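Local coordinates for DUF3822 family protein (Bacteroides thetaiotaomicron VPI-5482, PDB 3HRG) that is of unknown function but has an actin-like ATPase fold, so that it may bind a nucleotide as other members of that superfamily do, at residues A[11-16]-A[133-138]; A[84-89]-A[118-123]; A[104-109]-A[126-131]; A[141-146]-A[247-252]. All blocks are in the same frame, centred on the assembly; numbering follows the deposited sequence.

Contact 1 (A[11-16]-A[133-138]); sequences YTLSIR and EQYPEA. With EDO (1,2-ethanediol), chain C.
Apolar contact comes first: Y135, the residue at which the chain leaves the helix 125-134, lays its phenol against L13 and I15 of the strand 12-17. L13 CD2 lies 3.5 Å from Y135 OH, and the two side chains cross at about a right angle. I15 comes from the direction opposite to the tyrosine and brings its CD1 to 4.0 Å from Y135 CE2; both methyl groups approach the ring obliquely. With CG of Y135 anti to its carbonyl carbon (chi1 -46°), the ring also passes over the CB of its neighbour Q134, which covers the centre of one face.

The polar end of Y135 is satisfied elsewhere, by a hydrogen bond to L62 O, so the hydroxyl of this buried residue has a partner although L13 and I15 offer it only carbon. A phenylalanine here would probably leave L62 O without this mate and the end of the ring freer to shift against L13.

Backbone bonds shape the rest. A138 N reaches Y135 O at 3.1 Å and closes a type I beta turn, and E137 N donates to O1 of a 1,2-ethanediol (2.9 Å, 164°), probably from the crystallisation liquor. The contact packs the exit of a helix against one side of a central sheet strand, as in the layered alpha/beta domains of the actin-like ATPase fold.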
loop_
_atom_site.group_PDB
_atom_site.type_symbol
_atom_site.label_atom_id
_atom_site.label_comp_id
_atom_site.label_asym_id
_atom_site.label_seq_id
_atom_site.Cartn_x
_atom_site.Cartn_y
_atom_site.Cartn_z
ATOM N N TYR A 11 -16.257 -15.433 5.333
ATOM C CA TYR A 11 -14.896 -14.944 5.357
ATOM C C TYR A 11 -14.628 -13.785 4.396
ATOM O O TYR A 11 -15.406 -13.528 3.475
ATOM C CB TYR A 11 -13.903 -16.076 5.097
ATOM C CG TYR A 11 -14.042 -17.315 5.958
ATOM C CD1 TYR A 11 -14.564 -17.267 7.251
ATOM C CD2 TYR A 11 -13.566 -18.532 5.504
ATOM C CE1 TYR A 11 -14.665 -18.435 8.040
ATOM C CE2 TYR A 11 -13.639 -19.706 6.293
ATOM C CZ TYR A 11 -14.187 -19.641 7.561
ATOM O OH TYR A 11 -14.280 -20.800 8.328
ATOM N N THR A 12 -13.514 -13.112 4.668
ATOM C CA THR A 12 -13.096 -11.944 3.907
ATOM C C THR A 12 -11.872 -12.314 3.091
ATOM O O THR A 12 -10.906 -12.828 3.637
ATOM C CB THR A 12 -12.789 -10.742 4.842
ATOM O OG1 THR A 12 -13.975 -10.345 5.518
ATOM C CG2 THR A 12 -12.254 -9.507 4.062
ATOM N N LEU A 13 -11.935 -12.073 1.788
ATOM C CA LEU A 13 -10.813 -12.286 0.885
ATOM C C LEU A 13 -10.148 -10.938 0.652
ATOM O O LEU A 13 -10.830 -9.995 0.282
ATOM C CB LEU A 13 -11.305 -12.780 -0.465
ATOM C CG LEU A 13 -10.291 -12.987 -1.603
ATOM C CD1 LEU A 13 -9.271 -14.046 -1.173
ATOM C CD2 LEU A 13 -11.010 -13.351 -2.897
ATOM N N SER A 14 -8.833 -10.859 0.817
ATOM C CA SER A 14 -8.096 -9.608 0.549
ATOM C C SER A 14 -7.094 -9.928 -0.535
ATOM O O SER A 14 -6.412 -10.964 -0.479
ATOM C CB SER A 14 -7.431 -9.038 1.779
ATOM O OG SER A 14 -8.390 -8.689 2.747
ATOM N N ILE A 15 -7.061 -9.058 -1.536
ATOM C CA ILE A 15 -6.229 -9.207 -2.708
ATOM C C ILE A 15 -5.345 -8.006 -2.874
ATOM O O ILE A 15 -5.865 -6.881 -2.924
ATOM C CB ILE A 15 -7.096 -9.296 -3.993
ATOM C CG1 ILE A 15 -8.059 -10.507 -3.959
ATOM C CG2 ILE A 15 -6.216 -9.422 -5.248
ATOM C CD1 ILE A 15 -9.028 -10.583 -5.124
ATOM N N ARG A 16 -4.026 -8.223 -2.970
ATOM C CA ARG A 16 -3.076 -7.127 -3.202
ATOM C C ARG A 16 -2.527 -7.289 -4.603
ATOM O O ARG A 16 -1.961 -8.352 -4.918
ATOM C CB ARG A 16 -1.903 -7.120 -2.218
ATOM C CG ARG A 16 -0.852 -6.023 -2.554
ATOM C CD ARG A 16 0.226 -5.892 -1.504
ATOM N NE ARG A 16 0.939 -7.144 -1.255
ATOM C CZ ARG A 16 2.119 -7.462 -1.789
ATOM N NH1 ARG A 16 2.764 -6.610 -2.577
ATOM N NH2 ARG A 16 2.676 -8.621 -1.492
ATOM N N GLU A 133 -16.715 -7.498 -12.419
ATOM C CA GLU A 133 -17.504 -8.621 -12.938
ATOM C C GLU A 133 -17.445 -9.784 -11.958
ATOM O O GLU A 133 -18.462 -10.415 -11.717
ATOM C CB GLU A 133 -17.016 -9.077 -14.333
ATOM C CG GLU A 133 -17.352 -8.087 -15.453
ATOM C CD GLU A 133 -16.554 -8.262 -16.768
ATOM O OE1 GLU A 133 -15.483 -8.937 -16.775
ATOM O OE2 GLU A 133 -16.993 -7.675 -17.799
ATOM N N GLN A 134 -16.264 -10.067 -11.398
ATOM C CA GLN A 134 -16.112 -11.185 -10.453
ATOM C C GLN A 134 -16.729 -10.840 -9.097
ATOM O O GLN A 134 -17.379 -11.672 -8.500
ATOM C CB GLN A 134 -14.646 -11.593 -10.233
ATOM C CG GLN A 134 -13.777 -11.702 -11.476
ATOM C CD GLN A 134 -14.439 -12.434 -12.626
ATOM O OE1 GLN A 134 -14.928 -13.553 -12.475
ATOM N NE2 GLN A 134 -14.420 -11.812 -13.799
ATOM N N TYR A 135 -16.519 -9.604 -8.639
ATOM C CA TYR A 135 -17.015 -9.125 -7.358
ATOM C C TYR A 135 -17.725 -7.793 -7.429
ATOM O O TYR A 135 -17.110 -6.728 -7.145
ATOM C CB TYR A 135 -15.842 -8.957 -6.409
ATOM C CG TYR A 135 -14.874 -10.098 -6.391
ATOM C CD1 TYR A 135 -15.242 -11.350 -5.945
ATOM C CD2 TYR A 135 -13.551 -9.897 -6.768
ATOM C CE1 TYR A 135 -14.320 -12.395 -5.895
ATOM C CE2 TYR A 135 -12.623 -10.937 -6.731
ATOM C CZ TYR A 135 -13.004 -12.163 -6.263
ATOM O OH TYR A 135 -12.067 -13.166 -6.210
ATOM N N PRO A 136 -19.034 -7.820 -7.710
ATOM C CA PRO A 136 -19.772 -6.564 -7.819
ATOM C C PRO A 136 -19.757 -5.661 -6.587
ATOM O O PRO A 136 -19.925 -4.445 -6.775
ATOM C CB PRO A 136 -21.209 -7.015 -8.142
ATOM C CG PRO A 136 -21.085 -8.371 -8.704
ATOM C CD PRO A 136 -19.882 -8.987 -8.054
ATOM N N GLU A 137 -19.526 -6.194 -5.377
ATOM C CA GLU A 137 -19.494 -5.355 -4.158
ATOM C C GLU A 137 -18.106 -5.288 -3.496
ATOM O O GLU A 137 -17.980 -4.981 -2.315
ATOM C CB GLU A 137 -20.559 -5.814 -3.145
ATOM C CG GLU A 137 -21.960 -5.982 -3.748
ATOM C CD GLU A 137 -22.450 -4.733 -4.468
ATOM O OE1 GLU A 137 -22.021 -3.621 -4.100
ATOM O OE2 GLU A 137 -23.295 -4.862 -5.384
ATOM N N ALA A 138 -17.050 -5.547 -4.264
ATOM C CA ALA A 138 -15.689 -5.443 -3.735
ATOM C C ALA A 138 -15.381 -4.023 -3.282
ATOM O O ALA A 138 -15.935 -3.061 -3.849
ATOM C CB ALA A 138 -14.694 -5.798 -4.808
HETATM C C1 EDO C . -18.691 -8.855 -3.282
HETATM O O1 EDO C . -18.819 -8.922 -4.713
HETATM C C2 EDO C . -17.797 -9.934 -2.721
HETATM O O2 EDO C . -18.588 -10.952 -2.093
#

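Contact 2 (A[84-89]-A[118-123]); sequences ELFEEE and VIIFGI
F86 lays one face of its ring on V118 and turns an edge to I120. V118 CG1 stands over the middle of the ring, 3.8 Å from the centroid and only 9° off the normal, a clear CH-pi contact. The second methyl of the same valine, CG2, sits nearer the root of the ring, 3.8 Å from F86 CG. I120, two residues on along the strand 117-124, comes to the rim instead: its CD1 is 4.0 Å from F86 CE1, close to the ring plane. The ring reaches this place because CG of F86 is anti to the backbone N (chi1 178°), which carries it inward from the loop. On the opposite face the backbone amide N of E88 lies 3.7 Å above the plane, offset toward the rim, so the ring is held between strand and loop. Y109 on the neighbouring strand also meets the ring.

Cut back to an alanine, F86 would probably open a gap over V118 and take away the apolar hold of the loop on V118 and I120. No hydrogen bond joins the two segments, so within this pair cohesion rests on dispersion and CH-pi contact between buried apolar side chains.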
loop_
_atom_site.group_PDB
_atom_site.type_symbol
_atom_site.label_atom_id
_atom_site.label_comp_id
_atom_site.label_asym_id
_atom_site.label_seq_id
_atom_site.Cartn_x
_atom_site.Cartn_y
_atom_site.Cartn_z
ATOM N N GLU A 84 -10.231 18.267 4.820
ATOM C CA GLU A 84 -10.817 19.603 4.782
ATOM C C GLU A 84 -10.591 20.316 3.436
ATOM O O GLU A 84 -11.262 21.311 3.168
ATOM C CB GLU A 84 -10.317 20.436 5.959
ATOM C CG GLU A 84 -8.896 20.845 5.826
ATOM C CD GLU A 84 -8.312 21.456 7.076
ATOM O OE1 GLU A 84 -9.062 21.840 8.015
ATOM O OE2 GLU A 84 -7.057 21.536 7.086
ATOM N N LEU A 85 -9.622 19.848 2.640
ATOM C CA LEU A 85 -9.352 20.387 1.314
ATOM C C LEU A 85 -9.929 19.530 0.186
ATOM O O LEU A 85 -9.806 19.893 -0.981
ATOM C CB LEU A 85 -7.839 20.550 1.100
ATOM C CG LEU A 85 -7.155 21.657 1.911
ATOM C CD1 LEU A 85 -5.653 21.592 1.723
ATOM C CD2 LEU A 85 -7.720 23.001 1.496
ATOM N N PHE A 86 -10.559 18.403 0.514
ATOM C CA PHE A 86 -11.086 17.511 -0.481
ATOM C C PHE A 86 -12.557 17.732 -0.846
ATOM O O PHE A 86 -13.392 17.877 0.033
ATOM C CB PHE A 86 -10.978 16.072 0.021
ATOM C CG PHE A 86 -11.541 15.066 -0.942
ATOM C CD1 PHE A 86 -10.868 14.776 -2.119
ATOM C CD2 PHE A 86 -12.724 14.391 -0.665
ATOM C CE1 PHE A 86 -11.389 13.826 -3.036
ATOM C CE2 PHE A 86 -13.234 13.464 -1.554
ATOM C CZ PHE A 86 -12.573 13.190 -2.740
ATOM N N GLU A 87 -12.832 17.716 -2.149
ATOM C CA GLU A 87 -14.166 17.785 -2.696
ATOM C C GLU A 87 -14.210 16.719 -3.807
ATOM O O GLU A 87 -13.308 16.688 -4.698
ATOM C CB GLU A 87 -14.469 19.189 -3.222
ATOM C CG GLU A 87 -14.250 20.339 -2.191
ATOM C CD GLU A 87 -15.101 20.203 -0.907
ATOM O OE1 GLU A 87 -16.087 19.430 -0.892
ATOM O OE2 GLU A 87 -14.765 20.889 0.104
ATOM N N GLU A 88 -15.214 15.843 -3.746
ATOM C CA GLU A 88 -15.372 14.742 -4.706
ATOM C C GLU A 88 -15.330 15.204 -6.144
ATOM O O GLU A 88 -14.666 14.579 -6.993
ATOM C CB GLU A 88 -16.691 13.986 -4.501
ATOM C CG GLU A 88 -16.832 12.834 -5.482
ATOM C CD GLU A 88 -18.025 11.941 -5.228
ATOM O OE1 GLU A 88 -19.180 12.407 -5.240
ATOM O OE2 GLU A 88 -17.798 10.739 -5.091
ATOM N N GLU A 89 -15.991 16.324 -6.397
ATOM C CA GLU A 89 -16.066 16.904 -7.742
ATOM C C GLU A 89 -14.686 17.340 -8.281
ATOM O O GLU A 89 -14.528 17.488 -9.488
ATOM C CB GLU A 89 -17.060 18.088 -7.798
ATOM C CG GLU A 89 -16.586 19.406 -7.158
ATOM C CD GLU A 89 -17.649 20.493 -7.187
ATOM O OE1 GLU A 89 -18.826 20.186 -7.463
ATOM O OE2 GLU A 89 -17.305 21.658 -6.929
ATOM N N VAL A 118 -7.594 12.071 2.616
ATOM C CA VAL A 118 -8.162 11.303 1.503
ATOM C C VAL A 118 -7.054 10.888 0.607
ATOM O O VAL A 118 -6.150 11.666 0.357
ATOM C CB VAL A 118 -9.151 12.161 0.707
ATOM C CG1 VAL A 118 -9.712 11.387 -0.552
ATOM C CG2 VAL A 118 -10.248 12.627 1.606
ATOM N N ILE A 119 -7.113 9.654 0.110
ATOM C CA ILE A 119 -6.154 9.142 -0.837
ATOM C C ILE A 119 -6.929 8.943 -2.151
ATOM O O ILE A 119 -7.913 8.187 -2.176
ATOM C CB ILE A 119 -5.568 7.788 -0.407
ATOM C CG1 ILE A 119 -4.792 7.924 0.922
ATOM C CG2 ILE A 119 -4.646 7.199 -1.542
ATOM C CD1 ILE A 119 -3.535 8.766 0.814
ATOM N N ILE A 120 -6.513 9.676 -3.195
ATOM C CA ILE A 120 -7.069 9.612 -4.542
ATOM C C ILE A 120 -6.097 8.717 -5.304
ATOM O O ILE A 120 -4.893 8.925 -5.215
ATOM C CB ILE A 120 -7.187 10.983 -5.195
ATOM C CG1 ILE A 120 -7.940 11.982 -4.301
ATOM C CG2 ILE A 120 -7.881 10.835 -6.532
ATOM C CD1 ILE A 120 -7.838 13.491 -4.785
ATOM N N PHE A 121 -6.605 7.693 -5.999
ATOM C CA PHE A 121 -5.730 6.694 -6.628
ATOM C C PHE A 121 -6.275 6.175 -7.966
ATOM O O PHE A 121 -7.466 6.128 -8.208
ATOM C CB PHE A 121 -5.459 5.524 -5.647
ATOM C CG PHE A 121 -6.662 4.660 -5.333
ATOM C CD1 PHE A 121 -7.574 5.027 -4.346
ATOM C CD2 PHE A 121 -6.879 3.462 -6.013
ATOM C CE1 PHE A 121 -8.685 4.228 -4.048
ATOM C CE2 PHE A 121 -7.987 2.664 -5.715
ATOM C CZ PHE A 121 -8.882 3.050 -4.720
ATOM N N GLY A 122 -5.357 5.784 -8.828
ATOM C CA GLY A 122 -5.730 5.286 -10.134
ATOM C C GLY A 122 -5.728 3.771 -10.158
ATOM O O GLY A 122 -4.986 3.121 -9.414
ATOM N N ILE A 123 -6.569 3.216 -11.008
ATOM C CA ILE A 123 -6.592 1.780 -11.222
ATOM C C ILE A 123 -6.802 1.555 -12.718
ATOM O O ILE A 123 -7.577 2.280 -13.379
ATOM C CB ILE A 123 -7.687 1.081 -10.379
ATOM C CG1 ILE A 123 -7.616 -0.454 -10.526
ATOM C CG2 ILE A 123 -9.092 1.580 -10.777
ATOM C CD1 ILE A 123 -8.665 -1.173 -9.662
#

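Contact 3 (A[104-109]-A[126-131]); sequences NEIVMY and STYTFL
N104, just ahead of the strand 105-112, comes closest to S126 in the first turn of the helix 125-134, with N104 CA 7.1 Å from S126 CA; two residues further along both segments, I106 CA and Y128 CA lie 7.9 Å apart. The helical hydrogen bonds continue here, F130 N to S126 O at 3.1 Å.

One polar bond spans the gap: N104 ND2 donates to S126 OG at 3.2 Å with an angle of 151°, the hydroxyl tilted 20° from the amide plane. The same ND2 also reaches D124 OD1, its stronger partner, so the amide group is gripped twice at the start of the helix. Beyond it, I106 CD1 presses obliquely on the Y128 ring, 3.5 Å from CD2, the two side chains crossing at about a right angle. Y128 has CG anti to its backbone N (chi1 171°), which brings its ring onto I106; it also meets F140.

Contact 3 belongs to a beta-hairpin followed directly by a helix, whose first turns meet the start of the edge strand 105-112.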
loop_
_atom_site.group_PDB
_atom_site.type_symbol
_atom_site.label_atom_id
_atom_site.label_comp_id
_atom_site.label_asym_id
_atom_site.label_seq_id
_atom_site.Cartn_x
_atom_site.Cartn_y
_atom_site.Cartn_z
ATOM N N ASN A 104 -6.603 4.509 -20.202
ATOM C CA ASN A 104 -7.191 3.296 -19.631
ATOM C C ASN A 104 -7.078 3.282 -18.106
ATOM O O ASN A 104 -6.672 2.277 -17.522
ATOM C CB ASN A 104 -6.562 2.037 -20.239
ATOM C CG ASN A 104 -7.436 0.780 -20.016
ATOM O OD1 ASN A 104 -8.583 0.717 -20.512
ATOM N ND2 ASN A 104 -6.896 -0.222 -19.313
ATOM N N GLU A 105 -7.401 4.411 -17.463
ATOM C CA GLU A 105 -7.321 4.538 -16.007
ATOM C C GLU A 105 -8.600 5.120 -15.424
ATOM O O GLU A 105 -9.167 6.035 -15.979
ATOM C CB GLU A 105 -6.140 5.440 -15.607
ATOM C CG GLU A 105 -5.936 5.616 -14.095
ATOM C CD GLU A 105 -4.666 6.369 -13.772
ATOM O OE1 GLU A 105 -4.444 7.494 -14.293
ATOM O OE2 GLU A 105 -3.858 5.836 -12.969
ATOM N N ILE A 106 -9.031 4.564 -14.300
ATOM C CA ILE A 106 -10.169 5.048 -13.528
ATOM C C ILE A 106 -9.597 5.675 -12.235
ATOM O O ILE A 106 -8.673 5.112 -11.632
ATOM C CB ILE A 106 -11.144 3.900 -13.192
ATOM C CG1 ILE A 106 -11.875 3.452 -14.452
ATOM C CG2 ILE A 106 -12.177 4.313 -12.162
ATOM C CD1 ILE A 106 -12.805 2.282 -14.174
ATOM N N VAL A 107 -10.130 6.814 -11.820
ATOM C CA VAL A 107 -9.707 7.467 -10.580
ATOM C C VAL A 107 -10.742 7.192 -9.476
ATOM O O VAL A 107 -11.930 7.435 -9.667
ATOM C CB VAL A 107 -9.511 8.952 -10.779
ATOM C CG1 VAL A 107 -9.145 9.615 -9.422
ATOM C CG2 VAL A 107 -8.421 9.215 -11.852
HETATM N N MSE A 108 -10.270 6.670 -8.340
HETATM C CA MSE A 108 -11.088 6.349 -7.179
HETATM C C MSE A 108 -10.500 7.069 -5.980
HETATM O O MSE A 108 -9.450 7.682 -6.097
HETATM C CB MSE A 108 -11.009 4.864 -6.894
HETATM C CG MSE A 108 -11.126 3.989 -8.112
HETATM SE SE MSE A 108 -11.338 2.160 -7.598
HETATM C CE MSE A 108 -13.150 2.332 -6.847
ATOM N N TYR A 109 -11.177 7.005 -4.847
ATOM C CA TYR A 109 -10.640 7.594 -3.637
ATOM C C TYR A 109 -11.144 6.891 -2.372
ATOM O O TYR A 109 -12.233 6.341 -2.362
ATOM C CB TYR A 109 -10.940 9.089 -3.552
ATOM C CG TYR A 109 -12.368 9.437 -3.379
ATOM C CD1 TYR A 109 -12.927 9.531 -2.109
ATOM C CD2 TYR A 109 -13.193 9.667 -4.471
ATOM C CE1 TYR A 109 -14.278 9.844 -1.934
ATOM C CE2 TYR A 109 -14.515 10.009 -4.305
ATOM C CZ TYR A 109 -15.051 10.082 -3.027
ATOM O OH TYR A 109 -16.377 10.408 -2.850
ATOM N N SER A 126 -9.275 -1.820 -17.436
ATOM C CA SER A 126 -9.474 -3.221 -17.811
ATOM C C SER A 126 -9.461 -4.103 -16.550
ATOM O O SER A 126 -10.257 -5.038 -16.418
ATOM C CB SER A 126 -8.364 -3.692 -18.744
ATOM O OG SER A 126 -8.374 -2.962 -19.943
ATOM N N THR A 127 -8.544 -3.791 -15.641
ATOM C CA THR A 127 -8.428 -4.501 -14.356
ATOM C C THR A 127 -9.691 -4.294 -13.509
ATOM O O THR A 127 -10.250 -5.273 -12.987
ATOM C CB THR A 127 -7.143 -4.102 -13.602
ATOM O OG1 THR A 127 -6.030 -4.696 -14.268
ATOM C CG2 THR A 127 -7.163 -4.616 -12.178
ATOM N N TYR A 128 -10.129 -3.043 -13.383
ATOM C CA TYR A 128 -11.364 -2.726 -12.656
ATOM C C TYR A 128 -12.594 -3.449 -13.235
ATOM O O TYR A 128 -13.378 -4.032 -12.501
ATOM C CB TYR A 128 -11.626 -1.198 -12.615
ATOM C CG TYR A 128 -13.002 -0.924 -12.062
ATOM C CD1 TYR A 128 -13.230 -0.997 -10.694
ATOM C CD2 TYR A 128 -14.082 -0.692 -12.896
ATOM C CE1 TYR A 128 -14.508 -0.800 -10.159
ATOM C CE2 TYR A 128 -15.359 -0.514 -12.372
ATOM C CZ TYR A 128 -15.546 -0.564 -10.992
ATOM O OH TYR A 128 -16.795 -0.381 -10.442
ATOM N N THR A 129 -12.764 -3.406 -14.548
ATOM C CA THR A 129 -13.890 -4.064 -15.227
ATOM C C THR A 129 -13.897 -5.546 -14.929
ATOM O O THR A 129 -14.922 -6.116 -14.603
ATOM C CB THR A 129 -13.790 -3.838 -16.741
ATOM O OG1 THR A 129 -13.757 -2.416 -16.984
ATOM C CG2 THR A 129 -14.962 -4.484 -17.509
ATOM N N PHE A 130 -12.726 -6.163 -15.003
ATOM C CA PHE A 130 -12.639 -7.579 -14.733
ATOM C C PHE A 130 -13.003 -7.880 -13.281
ATOM O O PHE A 130 -13.795 -8.772 -13.034
ATOM C CB PHE A 130 -11.256 -8.132 -15.056
ATOM C CG PHE A 130 -11.116 -9.582 -14.731
ATOM C CD1 PHE A 130 -11.657 -10.539 -15.563
ATOM C CD2 PHE A 130 -10.492 -9.982 -13.563
ATOM C CE1 PHE A 130 -11.559 -11.881 -15.260
ATOM C CE2 PHE A 130 -10.381 -11.329 -13.246
ATOM C CZ PHE A 130 -10.912 -12.279 -14.090
ATOM N N LEU A 131 -12.432 -7.136 -12.336
ATOM C CA LEU A 131 -12.725 -7.368 -10.916
ATOM C C LEU A 131 -14.177 -7.061 -10.515
ATOM O O LEU A 131 -14.746 -7.781 -9.693
ATOM C CB LEU A 131 -11.738 -6.632 -10.029
ATOM C CG LEU A 131 -10.315 -7.200 -10.092
ATOM C CD1 LEU A 131 -9.275 -6.205 -9.484
ATOM C CD2 LEU A 131 -10.229 -8.589 -9.422
#

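Contact 4 (A[141-146]-A[247-252]); sequences YSQSTP and NIDMQA
Close, largely buried packing joins the turn leading into the helix 144-154 and its start to the first turn of the helix 248-255, near the centre of the chain, with no hydrogen bond between the two segments. P146 and A252 form the apolar half. P146 CB lies 4.1 Å from A252 CB, and the alanine methyl rests 3.6 Å from P146 O, so two small side chains let the backbones come to 5.4 Å between the CA atoms.

Q143 and D249 bring polar side chains together without bonding. The glutamine is extended, its CG anti to the backbone N (chi1 177°), and carries NE2 to 3.5 Å from D249 CB, where it touches the methylene rather than the carboxylate. Amide and carboxylate planes stand 63° apart. The carboxylate is taken up instead by R16, which makes a salt bridge to D249 OD2 from the strand 12-17; that arginine also touches Q143.

Here the C-terminal helix bears on the link from the sheet strand 139-142 to the helix 144-154. The two five-stranded mixed sheets share strand order 3-2-1-4-5, the duplicated topology of the actin-like ATPase fold, and this strand-to-helix passage leads from the first sheet to the second.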
loop_
_atom_site.group_PDB
_atom_site.type_symbol
_atom_site.label_atom_id
_atom_site.label_comp_id
_atom_site.label_asym_id
_atom_site.label_seq_id
_atom_site.Cartn_x
_atom_site.Cartn_y
_atom_site.Cartn_z
ATOM N N TYR A 141 -9.132 -0.263 -2.560
ATOM C CA TYR A 141 -8.266 0.628 -1.800
ATOM C C TYR A 141 -6.942 0.822 -2.439
ATOM O O TYR A 141 -6.450 -0.048 -3.124
ATOM C CB TYR A 141 -7.927 0.032 -0.435
ATOM C CG TYR A 141 -9.125 -0.229 0.438
ATOM C CD1 TYR A 141 -9.613 0.756 1.302
ATOM C CD2 TYR A 141 -9.758 -1.456 0.410
ATOM C CE1 TYR A 141 -10.712 0.529 2.091
ATOM C CE2 TYR A 141 -10.863 -1.700 1.190
ATOM C CZ TYR A 141 -11.333 -0.707 2.031
ATOM O OH TYR A 141 -12.406 -0.993 2.788
ATOM N N SER A 142 -6.378 1.995 -2.206
ATOM C CA SER A 142 -5.006 2.243 -2.514
ATOM C C SER A 142 -4.292 1.500 -1.408
ATOM O O SER A 142 -4.797 1.449 -0.268
ATOM C CB SER A 142 -4.668 3.742 -2.351
ATOM O OG SER A 142 -3.258 4.000 -2.400
ATOM N N GLN A 143 -3.133 0.919 -1.691
ATOM C CA GLN A 143 -2.339 0.250 -0.645
ATOM C C GLN A 143 -1.967 1.280 0.446
ATOM O O GLN A 143 -1.862 0.926 1.630
ATOM C CB GLN A 143 -1.104 -0.414 -1.232
ATOM C CG GLN A 143 -0.209 -1.062 -0.202
ATOM C CD GLN A 143 1.076 -1.554 -0.738
ATOM O OE1 GLN A 143 1.771 -0.831 -1.450
ATOM N NE2 GLN A 143 1.471 -2.767 -0.328
ATOM N N SER A 144 -1.799 2.544 0.046
ATOM C CA SER A 144 -1.504 3.620 0.979
ATOM C C SER A 144 -2.564 3.837 2.079
ATOM O O SER A 144 -2.220 4.273 3.184
ATOM C CB SER A 144 -1.290 4.911 0.233
ATOM O OG SER A 144 -0.115 4.859 -0.566
ATOM N N THR A 145 -3.823 3.509 1.799
ATOM C CA THR A 145 -4.906 3.700 2.779
ATOM C C THR A 145 -4.710 2.888 4.093
ATOM O O THR A 145 -4.598 3.499 5.171
ATOM C CB THR A 145 -6.250 3.507 2.105
ATOM O OG1 THR A 145 -6.374 4.494 1.068
ATOM C CG2 THR A 145 -7.401 3.604 3.119
ATOM N N PRO A 146 -4.659 1.540 4.026
ATOM C CA PRO A 146 -4.368 0.823 5.264
ATOM C C PRO A 146 -2.973 1.118 5.835
ATOM O O PRO A 146 -2.815 1.057 7.040
ATOM C CB PRO A 146 -4.455 -0.663 4.841
ATOM C CG PRO A 146 -4.334 -0.618 3.326
ATOM C CD PRO A 146 -4.995 0.601 2.929
ATOM N N ASN A 247 5.528 -7.770 3.538
ATOM C CA ASN A 247 4.079 -7.978 3.575
ATOM C C ASN A 247 3.314 -7.299 4.727
ATOM O O ASN A 247 2.330 -7.832 5.248
ATOM C CB ASN A 247 3.825 -9.495 3.539
ATOM C CG ASN A 247 4.451 -10.149 2.306
ATOM O OD1 ASN A 247 4.220 -9.708 1.178
ATOM N ND2 ASN A 247 5.237 -11.206 2.518
ATOM N N ILE A 248 3.763 -6.095 5.090
ATOM C CA ILE A 248 3.132 -5.306 6.166
ATOM C C ILE A 248 1.685 -4.852 5.798
ATOM O O ILE A 248 0.842 -4.631 6.690
ATOM C CB ILE A 248 4.060 -4.110 6.576
ATOM C CG1 ILE A 248 3.604 -3.488 7.893
ATOM C CG2 ILE A 248 4.161 -3.062 5.454
ATOM C CD1 ILE A 248 4.620 -2.483 8.439
ATOM N N ASP A 249 1.434 -4.727 4.485
ATOM C CA ASP A 249 0.128 -4.359 3.895
ATOM C C ASP A 249 -1.092 -5.121 4.416
ATOM O O ASP A 249 -2.129 -4.508 4.694
ATOM C CB ASP A 249 0.164 -4.595 2.378
ATOM C CG ASP A 249 0.482 -6.065 2.015
ATOM O OD1 ASP A 249 1.599 -6.542 2.282
ATOM O OD2 ASP A 249 -0.394 -6.766 1.478
HETATM N N MSE A 250 -0.969 -6.451 4.514
HETATM C CA MSE A 250 -2.063 -7.332 4.973
HETATM C C MSE A 250 -2.185 -7.188 6.484
HETATM O O MSE A 250 -3.305 -7.222 7.023
HETATM C CB MSE A 250 -1.820 -8.815 4.621
HETATM C CG MSE A 250 -1.866 -9.226 3.138
HETATM SE SE MSE A 250 -3.590 -8.959 2.252
HETATM C CE MSE A 250 -3.263 -9.867 0.540
ATOM N N GLN A 251 -1.027 -7.080 7.156
ATOM C CA GLN A 251 -0.974 -6.848 8.600
ATOM C C GLN A 251 -1.707 -5.525 8.861
ATOM O O GLN A 251 -2.563 -5.453 9.757
ATOM C CB GLN A 251 0.473 -6.792 9.110
ATOM N N ALA A 252 -1.383 -4.510 8.046
ATOM C CA ALA A 252 -2.030 -3.196 8.098
ATOM C C ALA A 252 -3.536 -3.297 7.805
ATOM O O ALA A 252 -4.366 -2.822 8.595
ATOM C CB ALA A 252 -1.370 -2.253 7.106
#

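Contacts 1, 2 and 4 are buried, while contact 3 lies nearer the surface. Contacts 1 and 3 both use the helix 125-134, one at its exit and the other at its start. Contacts 2 and 3 share a three-stranded antiparallel sheet, in which the strands 117-124 and 105-112 are neighbours, and E88 probably hydrogen-bonds Y109 between them. Contact 4 sits close to the chain's centre and meets contact 1 through R16, which reaches D249 and N247; it also touches contact 2 where I119 and F121 pack on S142. Chemistry follows place: aromatic-aliphatic in contacts 1 to 3, with contact 3 alone adding a hydrogen bond across its segments, and small-residue helix packing in contact 4.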